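Local coordinates for penicillin-binding protein 2 (Pbp2) (Helicobacter pylori, PDB 5LP5) that probably cross-links peptidoglycan as a penicillin-binding transpeptidase involved in cell shape, and forms a complex with MreC, at residues G281-Q284 against D285-Q288; G318-F321 against L322-H326. All blocks are in the same frame, centred on the assembly; numbering follows the deposited sequence.

Interaction 1: residues G281-Q284 against D285-Q288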
loop_
_atom_site.group_PDB
_atom_site.type_symbol
_atom_site.label_atom_id
_atom_site.label_comp_id
_atom_site.label_asym_id
_atom_site.label_seq_id
_atom_site.Cartn_x
_atom_site.Cartn_y
_atom_site.Cartn_z
ATOM N N GLY A 281 13.740 -5.792 2.553
ATOM C CA GLY A 281 15.084 -6.381 2.407
ATOM C C GLY A 281 14.970 -7.887 2.583
ATOM O O GLY A 281 14.127 -8.340 3.342
ATOM N N ILE A 282 15.785 -8.664 1.881
ATOM C CA ILE A 282 15.750 -10.137 2.011
ATOM C C ILE A 282 16.639 -10.576 3.162
ATOM O O ILE A 282 17.710 -9.997 3.365
ATOM C CB ILE A 282 16.183 -10.858 0.700
ATOM C CG1 ILE A 282 16.039 -12.381 0.840
ATOM C CG2 ILE A 282 17.607 -10.474 0.282
ATOM C CD1 ILE A 282 14.750 -12.925 0.290
ATOM N N SER A 283 16.204 -11.593 3.909
ATOM C CA SER A 283 17.014 -12.126 5.018
ATOM C C SER A 283 18.157 -13.009 4.528
ATOM O O SER A 283 18.034 -13.675 3.502
ATOM C CB SER A 283 16.151 -12.893 6.033
ATOM O OG SER A 283 15.572 -14.059 5.485
ATOM N N GLN A 284 19.264 -13.001 5.270
ATOM C CA GLN A 284 20.438 -13.822 4.945
ATOM C C GLN A 284 20.012 -15.273 4.778
ATOM O O GLN A 284 20.513 -15.979 3.901
ATOM C CB GLN A 284 21.523 -13.759 6.053
ATOM C CG GLN A 284 22.060 -12.369 6.406
ATOM C CD GLN A 284 23.511 -12.128 5.976
ATOM O OE1 GLN A 284 24.319 -13.058 5.906
ATOM N NE2 GLN A 284 23.851 -10.865 5.715
ATOM N N ASP A 285 19.086 -15.703 5.629
ATOM C CA ASP A 285 18.552 -17.061 5.570
ATOM C C ASP A 285 17.777 -17.388 4.282
ATOM O O ASP A 285 17.935 -18.449 3.728
ATOM C CB ASP A 285 17.642 -17.359 6.768
ATOM C CG ASP A 285 17.140 -18.788 6.748
ATOM O OD1 ASP A 285 17.991 -19.676 6.554
ATOM O OD2 ASP A 285 15.925 -19.043 6.894
ATOM N N LYS A 286 16.925 -16.484 3.820
ATOM C CA LYS A 286 16.110 -16.751 2.638
ATOM C C LYS A 286 16.863 -16.553 1.340
ATOM O O LYS A 286 16.550 -17.197 0.351
ATOM C CB LYS A 286 14.855 -15.898 2.670
ATOM C CG LYS A 286 13.853 -16.482 3.622
ATOM C CD LYS A 286 12.809 -15.472 4.006
ATOM C CE LYS A 286 11.475 -16.166 4.246
ATOM N NZ LYS A 286 10.606 -15.375 5.171
ATOM N N TRP A 287 17.866 -15.681 1.346
ATOM C CA TRP A 287 18.697 -15.479 0.167
ATOM C C TRP A 287 19.532 -16.720 -0.120
ATOM O O TRP A 287 19.703 -17.107 -1.267
ATOM C CB TRP A 287 19.604 -14.266 0.348
ATOM C CG TRP A 287 20.477 -14.016 -0.830
ATOM C CD1 TRP A 287 21.829 -14.196 -0.897
ATOM C CD2 TRP A 287 20.065 -13.563 -2.130
ATOM N NE1 TRP A 287 22.291 -13.866 -2.152
ATOM C CE2 TRP A 287 21.227 -13.480 -2.931
ATOM C CE3 TRP A 287 18.835 -13.233 -2.695
ATOM C CZ2 TRP A 287 21.185 -13.073 -4.270
ATOM C CZ3 TRP A 287 18.795 -12.825 -4.024
ATOM C CH2 TRP A 287 19.959 -12.752 -4.796
ATOM N N GLN A 288 20.051 -17.337 0.930
ATOM C CA GLN A 288 20.774 -18.602 0.804
ATOM C C GLN A 288 19.844 -19.681 0.257
ATOM O O GLN A 288 20.231 -20.478 -0.602
ATOM C CB GLN A 288 21.358 -19.024 2.173
ATOM C CG GLN A 288 22.271 -20.245 2.166
ATOM C CD GLN A 288 21.498 -21.548 2.145
ATOM O OE1 GLN A 288 20.383 -21.631 2.675
ATOM N NE2 GLN A 288 22.083 -22.575 1.527
#

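Interaction 2: residues G318-F321 against L322-H326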
loop_
_atom_site.group_PDB
_atom_site.type_symbol
_atom_site.label_atom_id
_atom_site.label_comp_id
_atom_site.label_asym_id
_atom_site.label_seq_id
_atom_site.Cartn_x
_atom_site.Cartn_y
_atom_site.Cartn_z
ATOM N N GLY A 318 10.277 -26.809 -42.850
ATOM C CA GLY A 318 9.473 -27.221 -43.986
ATOM C C GLY A 318 9.055 -26.033 -44.823
ATOM O O GLY A 318 9.137 -26.081 -46.048
ATOM N N LEU A 319 8.625 -24.954 -44.170
ATOM C CA LEU A 319 8.200 -23.761 -44.896
ATOM C C LEU A 319 9.331 -23.201 -45.763
ATOM O O LEU A 319 9.086 -22.678 -46.854
ATOM C CB LEU A 319 7.658 -22.697 -43.935
ATOM C CG LEU A 319 7.253 -21.367 -44.587
ATOM C CD1 LEU A 319 6.090 -21.551 -45.543
ATOM C CD2 LEU A 319 6.929 -20.311 -43.542
ATOM N N SER A 320 10.561 -23.313 -45.280
ATOM C CA SER A 320 11.722 -22.891 -46.052
ATOM C C SER A 320 11.962 -23.802 -47.262
ATOM O O SER A 320 12.294 -23.320 -48.346
ATOM C CB SER A 320 12.973 -22.885 -45.174
ATOM O OG SER A 320 14.030 -22.162 -45.798
ATOM N N PHE A 321 11.811 -25.113 -47.078
ATOM C CA PHE A 321 11.971 -26.061 -48.182
ATOM C C PHE A 321 11.061 -25.686 -49.336
ATOM O O PHE A 321 11.506 -25.497 -50.477
ATOM C CB PHE A 321 11.612 -27.493 -47.765
ATOM C CG PHE A 321 12.555 -28.111 -46.777
ATOM C CD1 PHE A 321 13.848 -27.631 -46.603
ATOM C CD2 PHE A 321 12.155 -29.221 -46.050
ATOM C CE1 PHE A 321 14.703 -28.237 -45.704
ATOM C CE2 PHE A 321 13.009 -29.832 -45.152
ATOM C CZ PHE A 321 14.284 -29.341 -44.979
ATOM N N LEU A 322 9.771 -25.589 -49.021
ATOM C CA LEU A 322 8.744 -25.326 -50.019
ATOM C C LEU A 322 8.990 -24.017 -50.729
ATOM O O LEU A 322 8.600 -23.843 -51.883
ATOM C CB LEU A 322 7.374 -25.264 -49.356
ATOM C CG LEU A 322 6.865 -26.523 -48.675
ATOM C CD1 LEU A 322 5.669 -26.174 -47.797
ATOM C CD2 LEU A 322 6.498 -27.554 -49.721
ATOM N N GLU A 323 9.618 -23.087 -50.026
ATOM C CA GLU A 323 9.839 -21.756 -50.545
ATOM C C GLU A 323 11.054 -21.706 -51.483
ATOM O O GLU A 323 11.028 -21.026 -52.517
ATOM C CB GLU A 323 10.015 -20.817 -49.362
ATOM C CG GLU A 323 10.225 -19.358 -49.692
ATOM C CD GLU A 323 10.231 -18.510 -48.443
ATOM O OE1 GLU A 323 10.199 -19.078 -47.325
ATOM O OE2 GLU A 323 10.277 -17.277 -48.592
ATOM N N ASN A 324 12.097 -22.458 -51.136
ATOM C CA ASN A 324 13.396 -22.321 -51.784
ATOM C C ASN A 324 13.714 -23.418 -52.797
ATOM O O ASN A 324 14.513 -23.209 -53.716
ATOM C CB ASN A 324 14.475 -22.259 -50.709
ATOM C CG ASN A 324 14.431 -20.960 -49.928
ATOM O OD1 ASN A 324 14.588 -19.883 -50.505
ATOM N ND2 ASN A 324 14.199 -21.048 -48.615
ATOM N N LEU A 325 13.090 -24.581 -52.622
ATOM C CA LEU A 325 13.332 -25.724 -53.493
ATOM C C LEU A 325 12.227 -25.814 -54.553
ATOM O O LEU A 325 11.330 -24.966 -54.593
ATOM C CB LEU A 325 13.408 -27.005 -52.656
ATOM C CG LEU A 325 14.429 -27.030 -51.505
ATOM C CD1 LEU A 325 14.425 -28.374 -50.798
ATOM C CD2 LEU A 325 15.840 -26.706 -51.983
ATOM N N HIS A 326 12.314 -26.824 -55.421
ATOM C CA HIS A 326 11.253 -27.143 -56.389
ATOM C C HIS A 326 10.469 -28.374 -55.941
ATOM O O HIS A 326 10.583 -29.448 -56.546
ATOM C CB HIS A 326 11.848 -27.426 -57.770
ATOM C CG HIS A 326 12.550 -26.258 -58.378
ATOM N ND1 HIS A 326 13.860 -25.939 -58.086
ATOM C CD2 HIS A 326 12.132 -25.347 -59.285
ATOM C CE1 HIS A 326 14.215 -24.877 -58.785
ATOM N NE2 HIS A 326 13.184 -24.497 -59.519
#

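Interaction 1: residues G281-Q284 against D285-Q288
W287 N donates to S283 O at 2.9 Å, with an N-H...O angle of 161°, the shortest of the hydrogen bonds that start the helix. The next amide back, K286 N, turns to the same serine's side chain and reaches S283 OG at 3.2 Å; its second approach, to S283 O, is bent and weak. One residue further along, Q288 N bonds to Q284 O at 3.3 Å. S283 is thus the N-cap of helix 284-291, its hydroxyl standing in for a carbonyl of the missing preceding turn. That hydroxyl is brought over the first turn by chi1 of 65°, which sets OG between the backbone N and the carbonyl carbon. The K286 chain then runs past it, with K286 CD 3.4 Å from S283 OG. I282, just before the cap, packs on W287 across the turn in a hydrophobic staple: I282 CG1 lies 4.1 Å from W287 CB, and the two side chains cross at about a right angle. With CG1 turned away from its own amide (chi1 -176°), I282 also sets its CD1 3.8 Å from K286 CB. Farther out, the W287 side chain also touches F278 and L298, K286 NZ makes a long, weak ion pair with D277, and the side-chain NE2 of Q288 is hydrogen-bonded to the D292 carboxylate.

Interaction 2: residues G318-F321 against L322-H326
F321 meets the end of its helix chiefly through its backbone carbonyl, which receives L325 N at 2.8 Å, while N324 N gives the same oxygen a weaker, bent bond. The side chains follow one turn apart on one face: F321 CB is 4.2 Å from L325 CD1, which comes obliquely to the phenyl ring. L325 is the first residue to leave helical geometry, so this pair spans the point where the helix stops. L322 is held by the straight bond from its amide N to G318 O at 3.1 Å (N-H...O angle 173°). Its CG, anti to the carbonyl carbon (chi1 -63°), leans back along the helix to 3.5 Å from G318 O. S320 deals with N324 through both carbonyl and hydroxyl: N324 N bonds S320 O at 2.9 Å, and the carboxamide curls back so that N324 ND2 reaches S320 OG at 3.0 Å and also S320 O, both weakly. The segment is the C-terminal end of helix 314-324, whose start carries a sequence resembling the SxxK motif of the penicillin-binding family. Around it, F321 and L325 pack on Y370 and F374 of helix 369-377; S320 and N324 face helix 380-389, where the T386 hydroxyl is weakly hydrogen-bonded to both S320 OG and E323 OE1; and the L319 and E323 side chains also lie against helix 475-493.

Both interactions belong to the transpeptidase domain and come in series along the chain: interaction 1 at the start of helix 284-291, interaction 2 at the end of helix 314-324, the next helix in sequence. They are nevertheless remote in space, with centres 54 Å apart and nearest atoms about 42 Å apart, on opposite sides of the chain's centre. The first is a surface helix start reached by the loop that leaves strand 264-270, an outermost strand of the five-stranded antiparallel sheet; the second is buried among helices. The chain between the two helices thus spans much of the length of the molecule, from an exposed helix start to a buried helix whose beginning carries the SxxK-like sequence, probably that of the active-site serine.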